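Cytoplasmic protein (Cryptococcus neoformans var. grubii serotype A, PDB 7LPQ) probably hydrolyses steryl beta-glucosides, as a glycoside hydrolase family 5 enzyme, and is seen here with a pyrrolidine-based ligand bound. Local coordinates at residues W571-D576 with S591-D596; T174-L179 with T204-Q209; T685-K690 with E767-G772. All blocks are in the same frame, centred on the assembly; numbering follows the deposited sequence.

Interaction 1: W571-D576 with S591-D596. With YAJ (~{N}-[(3~{R},5~{S})-5-(hydroxymethyl)-1-methyl-pyrrolidin-3-yl]-2-(3-oxidanylidene-4~{H}-1,4-benzoxazin-6-yl)ethanamide), chain E.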
loop_
_atom_site.group_PDB
_atom_site.type_symbol
_atom_site.label_atom_id
_atom_site.label_comp_id
_atom_site.label_asym_id
_atom_site.label_seq_id
_atom_site.Cartn_x
_atom_site.Cartn_y
_atom_site.Cartn_z
ATOM N N TRP A 571 6.018 0.742 4.588
ATOM C CA TRP A 571 5.638 -0.658 4.438
ATOM C C TRP A 571 6.840 -1.538 4.776
ATOM O O TRP A 571 7.862 -1.475 4.079
ATOM C CB TRP A 571 5.150 -0.942 3.006
ATOM C CG TRP A 571 4.615 -2.320 2.896
ATOM C CD1 TRP A 571 5.336 -3.455 2.731
ATOM C CD2 TRP A 571 3.243 -2.726 3.017
ATOM N NE1 TRP A 571 4.505 -4.552 2.752
ATOM C CE2 TRP A 571 3.216 -4.131 2.913
ATOM C CE3 TRP A 571 2.043 -2.040 3.210
ATOM C CZ2 TRP A 571 2.034 -4.862 2.960
ATOM C CZ3 TRP A 571 0.862 -2.770 3.269
ATOM C CH2 TRP A 571 0.869 -4.166 3.146
ATOM N N ASN A 572 6.739 -2.340 5.844
ATOM C CA ASN A 572 5.583 -2.432 6.746
ATOM C C ASN A 572 6.081 -2.958 8.099
ATOM O O ASN A 572 7.286 -2.998 8.345
ATOM C CB ASN A 572 4.492 -3.332 6.152
ATOM C CG ASN A 572 4.929 -4.779 6.006
ATOM O OD1 ASN A 572 4.381 -5.649 6.664
ATOM N ND2 ASN A 572 5.884 -5.043 5.107
ATOM N N TYR A 573 5.159 -3.353 8.975
ATOM C CA TYR A 573 5.496 -3.838 10.315
ATOM C C TYR A 573 4.749 -5.140 10.560
ATOM O O TYR A 573 3.520 -5.131 10.707
ATOM C CB TYR A 573 5.145 -2.797 11.383
ATOM C CG TYR A 573 5.647 -3.137 12.777
ATOM C CD1 TYR A 573 6.941 -2.807 13.174
ATOM C CD2 TYR A 573 4.827 -3.788 13.693
ATOM C CE1 TYR A 573 7.395 -3.118 14.441
ATOM C CE2 TYR A 573 5.275 -4.099 14.960
ATOM C CZ TYR A 573 6.553 -3.763 15.331
ATOM O OH TYR A 573 6.997 -4.079 16.598
ATOM N N VAL A 574 5.483 -6.245 10.608
ATOM C CA VAL A 574 4.911 -7.583 10.690
ATOM C C VAL A 574 5.403 -8.240 11.966
ATOM O O VAL A 574 6.536 -8.718 12.033
ATOM C CB VAL A 574 5.291 -8.435 9.467
ATOM C CG1 VAL A 574 4.625 -9.797 9.540
ATOM C CG2 VAL A 574 4.908 -7.729 8.216
ATOM N N PRO A 575 4.567 -8.305 12.999
ATOM C CA PRO A 575 4.980 -8.991 14.231
ATOM C C PRO A 575 5.438 -10.423 14.033
ATOM O O PRO A 575 6.317 -10.877 14.768
ATOM C CB PRO A 575 3.718 -8.915 15.104
ATOM C CG PRO A 575 3.055 -7.650 14.667
ATOM C CD PRO A 575 3.344 -7.497 13.192
ATOM N N ASP A 576 4.886 -11.154 13.071
ATOM C CA ASP A 576 5.241 -12.554 12.880
ATOM C C ASP A 576 6.212 -12.762 11.714
ATOM O O ASP A 576 6.277 -13.864 11.155
ATOM C CB ASP A 576 3.977 -13.409 12.691
ATOM C CG ASP A 576 3.091 -12.928 11.549
ATOM O OD1 ASP A 576 3.473 -11.971 10.849
ATOM O OD2 ASP A 576 1.999 -13.509 11.357
ATOM N N SER A 591 9.504 -6.037 6.607
ATOM C CA SER A 591 9.216 -5.688 7.990
ATOM C C SER A 591 10.399 -4.968 8.622
ATOM O O SER A 591 11.561 -5.327 8.400
ATOM C CB SER A 591 8.879 -6.933 8.809
ATOM O OG SER A 591 8.452 -6.581 10.111
ATOM N N LEU A 592 10.094 -3.934 9.412
ATOM C CA LEU A 592 11.122 -3.255 10.177
ATOM C C LEU A 592 11.651 -4.119 11.309
ATOM O O LEU A 592 12.766 -3.882 11.792
ATOM C CB LEU A 592 10.572 -1.952 10.745
ATOM C CG LEU A 592 10.004 -0.924 9.765
ATOM C CD1 LEU A 592 9.750 0.398 10.497
ATOM C CD2 LEU A 592 10.919 -0.714 8.583
ATOM N N TRP A 593 10.893 -5.126 11.727
ATOM C CA TRP A 593 11.129 -5.828 12.981
ATOM C C TRP A 593 10.890 -7.313 12.773
ATOM O O TRP A 593 10.000 -7.706 12.011
ATOM C CB TRP A 593 10.203 -5.272 14.074
ATOM C CG TRP A 593 10.504 -5.738 15.461
ATOM C CD1 TRP A 593 11.316 -5.129 16.378
ATOM C CD2 TRP A 593 9.978 -6.900 16.099
ATOM N NE1 TRP A 593 11.333 -5.848 17.546
ATOM C CE2 TRP A 593 10.518 -6.941 17.402
ATOM C CE3 TRP A 593 9.103 -7.912 15.701
ATOM C CZ2 TRP A 593 10.211 -7.957 18.300
ATOM C CZ3 TRP A 593 8.803 -8.916 16.594
ATOM C CH2 TRP A 593 9.358 -8.932 17.877
ATOM N N SER A 594 11.695 -8.129 13.449
ATOM C CA SER A 594 11.561 -9.575 13.373
ATOM C C SER A 594 12.093 -10.189 14.659
ATOM O O SER A 594 13.136 -9.770 15.162
ATOM C CB SER A 594 12.317 -10.152 12.165
ATOM O OG SER A 594 12.320 -11.571 12.196
ATOM N N VAL A 595 11.372 -11.179 15.184
ATOM C CA VAL A 595 11.848 -11.880 16.371
ATOM C C VAL A 595 13.157 -12.596 16.079
ATOM O O VAL A 595 13.974 -12.805 16.983
ATOM C CB VAL A 595 10.772 -12.860 16.879
ATOM C CG1 VAL A 595 10.648 -14.055 15.940
ATOM C CG2 VAL A 595 11.097 -13.314 18.293
ATOM N N ASP A 596 13.381 -12.980 14.819
ATOM C CA ASP A 596 14.628 -13.617 14.424
ATOM C C ASP A 596 15.829 -12.681 14.521
ATOM O O ASP A 596 16.961 -13.147 14.380
ATOM C CB ASP A 596 14.520 -14.144 12.992
ATOM C CG ASP A 596 13.696 -15.408 12.894
ATOM O OD1 ASP A 596 13.356 -15.984 13.948
ATOM O OD2 ASP A 596 13.386 -15.831 11.755
HETATM C C10 YAJ E . 4.100 1.387 -6.285
HETATM C C13 YAJ E . 6.311 1.069 -8.010
HETATM C C20 YAJ E . 2.957 -4.235 -2.644
HETATM C C21 YAJ E . 3.818 -4.034 -1.471
HETATM C C22 YAJ E . 3.324 -4.646 -0.172
HETATM C C01 YAJ E . 6.171 -4.125 -1.005
HETATM C C03 YAJ E . 5.296 -4.012 -3.229
HETATM C C04 YAJ E . 3.844 -3.974 -3.896
HETATM C C06 YAJ E . 3.857 -2.317 -5.818
HETATM C C08 YAJ E . 3.343 -1.084 -6.588
HETATM C C09 YAJ E . 4.294 0.118 -6.868
HETATM C C11 YAJ E . 4.973 2.467 -6.551
HETATM C C12 YAJ E . 6.090 2.338 -7.413
HETATM C C14 YAJ E . 5.409 -0.003 -7.729
HETATM C C16 YAJ E . 8.360 1.940 -9.112
HETATM C C18 YAJ E . 8.251 3.149 -8.308
HETATM N N02 YAJ E . 5.104 -4.648 -1.927
HETATM N N05 YAJ E . 3.395 -2.787 -4.642
HETATM N N15 YAJ E . 7.442 0.933 -8.904
HETATM O O07 YAJ E . 4.782 -2.961 -6.338
HETATM O O17 YAJ E . 9.331 1.781 -9.866
HETATM O O19 YAJ E . 6.919 3.383 -7.676
HETATM O O23 YAJ E . 3.003 -6.019 -0.356
HETATM O O HOH W 1 8.884 -11.470 14.012
#
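N572, Y573, V574 and P575 meet S591, L592 and W593 in the loop that follows strand 567-570, which pairs with strand 35-43 in the TIM barrel of this glycoside hydrolase family 5 member. W571 heads the loop. Its indole carries N572 CB on one face and the ligand YAJ on the other, where the hydroxymethyl carbon C22 lies 3.1 Å from W571 CE2. A cis peptide joins W571 to N572, whose carbonyl turns to the second segment: L592 N donates to N572 O at 3.1 Å, and S591 CA adds a CA-H...O contact to the same oxygen. The side-chain amide of N572 is held through ND2 by D583. Y573 crosses W593 at a slant, the ring planes 33° apart, with Y573 CE1 3.6 Å from W593 CB; its OH sits over one face of the indole and is bonded to H87 and R90. V574 N donates to S591 OG at 3.0 Å. With S591 OG trans to its own backbone N (chi1 -173°), the hydroxyl accepts from V574 N and donates to a lone pair of W593 O at 2.7 Å, an in-plane bond that fixes the rotation of the hydroxyl. P575 closes the contact. Its carbonyl O meets the edge of the W593 indole in plane, 3.7 Å from CZ3, while W593 NE1 bonds to D657 O. That same P575 O also accepts a hydrogen bond from a water at 2.7 Å, and the water in turn accepts from V595 N.

Interaction 2: T174-L179 with T204-Q209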
loop_
_atom_site.group_PDB
_atom_site.type_symbol
_atom_site.label_atom_id
_atom_site.label_comp_id
_atom_site.label_asym_id
_atom_site.label_seq_id
_atom_site.Cartn_x
_atom_site.Cartn_y
_atom_site.Cartn_z
ATOM N N THR A 174 -3.785 -23.362 -16.185
ATOM C CA THR A 174 -4.018 -22.395 -17.244
ATOM C C THR A 174 -2.986 -21.277 -17.259
ATOM O O THR A 174 -2.891 -20.558 -18.260
ATOM C CB THR A 174 -5.412 -21.789 -17.094
ATOM O OG1 THR A 174 -5.648 -21.462 -15.721
ATOM C CG2 THR A 174 -6.472 -22.780 -17.564
ATOM N N ALA A 175 -2.210 -21.120 -16.185
ATOM C CA ALA A 175 -1.343 -19.958 -16.009
ATOM C C ALA A 175 -2.156 -18.666 -15.947
ATOM O O ALA A 175 -1.656 -17.588 -16.273
ATOM C CB ALA A 175 -0.286 -19.871 -17.112
ATOM N N ALA A 176 -3.427 -18.766 -15.539
ATOM C CA ALA A 176 -4.245 -17.577 -15.332
ATOM C C ALA A 176 -3.890 -16.857 -14.035
ATOM O O ALA A 176 -4.213 -15.677 -13.883
ATOM C CB ALA A 176 -5.727 -17.952 -15.328
ATOM N N ALA A 177 -3.250 -17.546 -13.098
ATOM C CA ALA A 177 -2.689 -16.910 -11.919
ATOM C C ALA A 177 -1.582 -17.809 -11.387
ATOM O O ALA A 177 -1.652 -19.035 -11.497
ATOM C CB ALA A 177 -3.751 -16.664 -10.843
ATOM N N TYR A 178 -0.562 -17.192 -10.811
ATOM C CA TYR A 178 0.544 -17.912 -10.196
ATOM C C TYR A 178 0.396 -17.814 -8.684
ATOM O O TYR A 178 0.478 -16.715 -8.115
ATOM C CB TYR A 178 1.889 -17.354 -10.651
ATOM C CG TYR A 178 2.240 -17.673 -12.091
ATOM C CD1 TYR A 178 2.049 -18.946 -12.621
ATOM C CD2 TYR A 178 2.781 -16.697 -12.919
ATOM C CE1 TYR A 178 2.387 -19.234 -13.945
ATOM C CE2 TYR A 178 3.122 -16.972 -14.237
ATOM C CZ TYR A 178 2.922 -18.236 -14.743
ATOM O OH TYR A 178 3.263 -18.490 -16.049
ATOM N N LEU A 179 0.161 -18.951 -8.042
ATOM C CA LEU A 179 -0.030 -19.012 -6.604
ATOM C C LEU A 179 1.245 -19.526 -5.956
ATOM O O LEU A 179 1.784 -20.566 -6.363
ATOM C CB LEU A 179 -1.216 -19.914 -6.252
ATOM C CG LEU A 179 -2.590 -19.245 -6.240
ATOM C CD1 LEU A 179 -2.924 -18.591 -7.572
ATOM C CD2 LEU A 179 -3.665 -20.252 -5.877
ATOM N N THR A 204 -1.316 -9.198 -15.001
ATOM C CA THR A 204 -1.291 -9.336 -16.453
ATOM C C THR A 204 -1.450 -10.792 -16.884
ATOM O O THR A 204 -0.969 -11.189 -17.948
ATOM C CB THR A 204 -0.008 -8.737 -17.036
ATOM O OG1 THR A 204 1.142 -9.279 -16.376
ATOM C CG2 THR A 204 -0.002 -7.224 -16.871
ATOM N N HIS A 205 -2.119 -11.592 -16.063
ATOM C CA HIS A 205 -2.525 -12.949 -16.390
ATOM C C HIS A 205 -4.050 -13.029 -16.364
ATOM O O HIS A 205 -4.733 -12.159 -15.820
ATOM C CB HIS A 205 -1.908 -13.964 -15.422
ATOM C CG HIS A 205 -0.472 -14.279 -15.709
ATOM N ND1 HIS A 205 -0.077 -15.411 -16.390
ATOM C CD2 HIS A 205 0.666 -13.610 -15.405
ATOM C CE1 HIS A 205 1.242 -15.430 -16.489
ATOM N NE2 HIS A 205 1.717 -14.346 -15.903
ATOM N N LEU A 206 -4.580 -14.108 -16.939
ATOM C CA LEU A 206 -5.965 -14.104 -17.402
ATOM C C LEU A 206 -6.962 -13.835 -16.277
ATOM O O LEU A 206 -7.945 -13.111 -16.479
ATOM C CB LEU A 206 -6.282 -15.436 -18.083
ATOM C CG LEU A 206 -7.731 -15.594 -18.550
ATOM C CD1 LEU A 206 -8.111 -14.461 -19.491
ATOM C CD2 LEU A 206 -7.955 -16.956 -19.207
ATOM N N ALA A 207 -6.747 -14.418 -15.094
ATOM C CA ALA A 207 -7.744 -14.297 -14.028
ATOM C C ALA A 207 -7.943 -12.840 -13.611
ATOM O O ALA A 207 -9.081 -12.353 -13.531
ATOM C CB ALA A 207 -7.344 -15.156 -12.824
ATOM N N ASN A 208 -6.844 -12.132 -13.325
ATOM C CA ASN A 208 -6.943 -10.718 -12.968
ATOM C C ASN A 208 -7.395 -9.887 -14.165
ATOM O O ASN A 208 -8.155 -8.924 -14.017
ATOM C CB ASN A 208 -5.591 -10.202 -12.452
ATOM C CG ASN A 208 -5.420 -10.379 -10.954
ATOM O OD1 ASN A 208 -5.633 -9.448 -10.186
ATOM N ND2 ASN A 208 -5.019 -11.573 -10.533
ATOM N N GLN A 209 -6.911 -10.230 -15.362
ATOM C CA GLN A 209 -7.316 -9.504 -16.564
ATOM C C GLN A 209 -8.824 -9.565 -16.749
ATOM O O GLN A 209 -9.455 -8.583 -17.164
ATOM C CB GLN A 209 -6.585 -10.072 -17.781
ATOM C CG GLN A 209 -5.128 -9.616 -17.868
ATOM C CD GLN A 209 -4.302 -10.408 -18.864
ATOM O OE1 GLN A 209 -4.334 -11.642 -18.882
ATOM N NE2 GLN A 209 -3.541 -9.700 -19.692
HETATM O O HOH W 2 -2.556 -15.575 -18.544
HETATM O O HOH W 3 -4.118 -13.266 -12.736
#
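A176 CB rests against L206 CB at 3.8 Å and A207 CB at 4.1 Å, forming the small apolar centre where a Schellman motif meets the first turn of helix 206-221. A177 extends it, its CB 4.4 Å from A207 CB, and L171 of the preceding helix touches A176, A177 and A207. With alanine at 176, 177 and 207 the backbones can come close, A176 CA and L206 CA lying 4.4 Å apart. The Schellman motif ends helix 171-174: A175 takes a positive phi of 62°, and the chain then runs across the start of the next helix, all within the long excursion between barrel strands 137-143 and 263-267.

Around this centre lies H205, at the N-cap position of helix 206-221. Its CB points toward the 174-179 segment, and the imidazole swings to the backbone-N side of its own residue, which brings the ring's edge to A175 O and one face under Y178 CD2. Y178 CE2 lies 3.3 Å from H205 CE1, the two rings meeting obliquely with planes 64° apart; W183 packs edge-to-face with the Y178 ring. H205 ND1 donates to A175 O at 2.7 Å, nearly in line with the C=O although the oxygen stands 24° out of the imidazole plane. The bond implies a proton on ND1.

The polar edge is the opening turn of the helix, whose first N-H groups have no carbonyl of their own helix to use. A207 N donates to A176 O at 3.1 Å. A water that donates to A175 O accepts from L206 N. A second water donates to A176 O and accepts from N208 N and from N208 ND2, the latter at 2.9 Å, while N208 OD1 accepts from W212 NE1.

Interaction 3: T685-K690 with E767-G772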
loop_
_atom_site.group_PDB
_atom_site.type_symbol
_atom_site.label_atom_id
_atom_site.label_comp_id
_atom_site.label_asym_id
_atom_site.label_seq_id
_atom_site.Cartn_x
_atom_site.Cartn_y
_atom_site.Cartn_z
ATOM N N THR A 685 25.346 9.514 9.489
ATOM C CA THR A 685 26.754 9.400 9.857
ATOM C C THR A 685 27.153 10.465 10.865
ATOM O O THR A 685 27.818 10.171 11.865
ATOM C CB THR A 685 27.633 9.499 8.608
ATOM O OG1 THR A 685 27.501 8.299 7.838
ATOM C CG2 THR A 685 29.092 9.684 9.000
ATOM N N SER A 686 26.780 11.713 10.608
ATOM C CA SER A 686 27.087 12.805 11.519
ATOM C C SER A 686 26.019 13.020 12.575
ATOM O O SER A 686 26.284 13.723 13.559
ATOM C CB SER A 686 27.275 14.107 10.735
ATOM O OG SER A 686 26.036 14.537 10.200
ATOM N N THR A 687 24.837 12.429 12.403
ATOM C CA THR A 687 23.643 12.686 13.207
ATOM C C THR A 687 23.106 14.100 13.011
ATOM O O THR A 687 22.186 14.510 13.727
ATOM C CB THR A 687 23.863 12.459 14.711
ATOM O OG1 THR A 687 24.486 13.614 15.287
ATOM C CG2 THR A 687 24.714 11.227 14.968
ATOM N N LYS A 688 23.638 14.852 12.054
ATOM C CA LYS A 688 23.242 16.243 11.893
ATOM C C LYS A 688 21.820 16.339 11.359
ATOM O O LYS A 688 21.490 15.749 10.323
ATOM C CB LYS A 688 24.199 16.964 10.952
ATOM C CG LYS A 688 25.476 17.424 11.612
ATOM C CD LYS A 688 26.372 18.166 10.620
ATOM C CE LYS A 688 25.844 19.566 10.325
ATOM N NZ LYS A 688 26.542 20.195 9.161
ATOM N N PHE A 689 20.985 17.097 12.066
ATOM C CA PHE A 689 19.603 17.348 11.682
ATOM C C PHE A 689 19.409 18.849 11.530
ATOM O O PHE A 689 19.777 19.618 12.425
ATOM C CB PHE A 689 18.640 16.784 12.730
ATOM C CG PHE A 689 17.204 17.186 12.527
ATOM C CD1 PHE A 689 16.436 16.601 11.532
ATOM C CD2 PHE A 689 16.621 18.132 13.347
ATOM C CE1 PHE A 689 15.113 16.954 11.350
ATOM C CE2 PHE A 689 15.294 18.494 13.179
ATOM C CZ PHE A 689 14.536 17.902 12.172
ATOM N N LYS A 690 18.834 19.260 10.406
ATOM C CA LYS A 690 18.577 20.664 10.130
ATOM C C LYS A 690 17.167 20.808 9.579
ATOM O O LYS A 690 16.792 20.117 8.626
ATOM C CB LYS A 690 19.598 21.246 9.138
ATOM C CG LYS A 690 19.311 22.688 8.759
ATOM C CD LYS A 690 20.493 23.356 8.072
ATOM C CE LYS A 690 20.150 24.790 7.683
ATOM N NZ LYS A 690 21.271 25.454 6.975
ATOM N N GLU A 767 19.087 23.447 14.279
ATOM C CA GLU A 767 20.063 22.411 13.977
ATOM C C GLU A 767 20.321 21.586 15.232
ATOM O O GLU A 767 20.442 22.131 16.328
ATOM C CB GLU A 767 21.375 23.024 13.467
ATOM C CG GLU A 767 21.218 23.884 12.220
ATOM C CD GLU A 767 22.537 24.500 11.763
ATOM O OE1 GLU A 767 23.167 25.237 12.559
ATOM O OE2 GLU A 767 22.949 24.250 10.607
ATOM N N VAL A 768 20.411 20.269 15.064
ATOM C CA VAL A 768 20.635 19.342 16.166
ATOM C C VAL A 768 21.726 18.357 15.764
ATOM O O VAL A 768 21.789 17.921 14.608
ATOM C CB VAL A 768 19.338 18.588 16.544
ATOM C CG1 VAL A 768 19.578 17.677 17.737
ATOM C CG2 VAL A 768 18.213 19.567 16.827
ATOM N N GLN A 769 22.572 17.992 16.726
ATOM C CA GLN A 769 23.630 17.021 16.483
ATOM C C GLN A 769 24.057 16.419 17.815
ATOM O O GLN A 769 24.181 17.132 18.810
ATOM C CB GLN A 769 24.824 17.677 15.766
ATOM C CG GLN A 769 26.057 16.786 15.591
ATOM C CD GLN A 769 27.320 17.553 15.166
ATOM O OE1 GLN A 769 28.422 17.004 15.185
ATOM N NE2 GLN A 769 27.158 18.821 14.786
ATOM N N ARG A 770 24.289 15.109 17.819
ATOM C CA ARG A 770 24.702 14.433 19.040
ATOM C C ARG A 770 26.107 14.853 19.449
ATOM O O ARG A 770 26.980 15.064 18.606
ATOM C CB ARG A 770 24.656 12.915 18.851
ATOM C CG ARG A 770 25.015 12.138 20.106
ATOM C CD ARG A 770 24.908 10.642 19.899
ATOM N NE ARG A 770 25.263 9.909 21.108
ATOM C CZ ARG A 770 26.511 9.678 21.501
ATOM N NH1 ARG A 770 27.540 10.117 20.780
ATOM N NH2 ARG A 770 26.740 9.001 22.615
ATOM N N ASN A 771 26.324 14.962 20.756
ATOM C CA ASN A 771 27.646 15.284 21.273
ATOM C C ASN A 771 28.568 14.084 21.126
ATOM O O ASN A 771 28.207 12.964 21.506
ATOM C CB ASN A 771 27.557 15.699 22.738
ATOM C CG ASN A 771 26.859 17.027 22.926
ATOM O OD1 ASN A 771 27.116 17.985 22.201
ATOM N ND2 ASN A 771 25.973 17.091 23.899
ATOM N N GLY A 772 29.757 14.317 20.568
ATOM C CA GLY A 772 30.745 13.266 20.449
ATOM C C GLY A 772 30.575 12.354 19.260
ATOM O O GLY A 772 31.111 11.242 19.264
#
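F689 and V768 exchange backbone hydrogen bonds as an antiparallel hydrogen-bonded pair, F689 N to V768 O and V768 N to F689 O, both 2.8 Å. K690 and E767 follow as a non-hydrogen-bonded pair, and CA-H...O contacts run from K688 CA to V768 O and from E767 CA to F689 O. Before the strand, a side chain takes over the pairing: T687, at positive phi, directs OG1 to R770 N, which donates to it at 2.9 Å and nearly straight (164°). The guanidinium of R770 is held by A717 O, A718 O and G773 O. These bonds join the two central strands, 689-696 and 761-770, of a four-stranded antiparallel sheet in the C-terminal domain. On the face bearing F689 and V768 the contact is apolar: V768 CG2 reaches the edge of the F689 ring at CD2, 4.1 Å away, and Y716 packs against both. On the other face K690 and E767 run side by side, both pointing the same way. E767 OE2 touches K690 CD at 3.6 Å, but K690 NZ stays 4.2 Å from E767 OE2, too far for a salt bridge. K688 CG lies 3.9 Å from Q769 NE2, the two chains crossing at a slant.

How the interactions relate
The three contacts follow one another along the chain without touching, and interaction 1 is the one that reaches the ligand. YAJ's hydroxymethyl carbon lies over a face of W571, and the loop between the two segments of interaction 1 carries E588, which, like E271, is hydrogen-bonded to YAJ. Interaction 2 lies in the excursion between strands 137-143 and 263-267, with the N208 side chain about 13 Å from YAJ; its nearest atoms are about 16 Å from interaction 1. Interaction 3 belongs to the C-terminal beta domain, about 17 Å from interaction 1 at the nearest atoms. Interactions 2 and 3, with centres 51 Å apart, lie on opposite sides of the chain's centre.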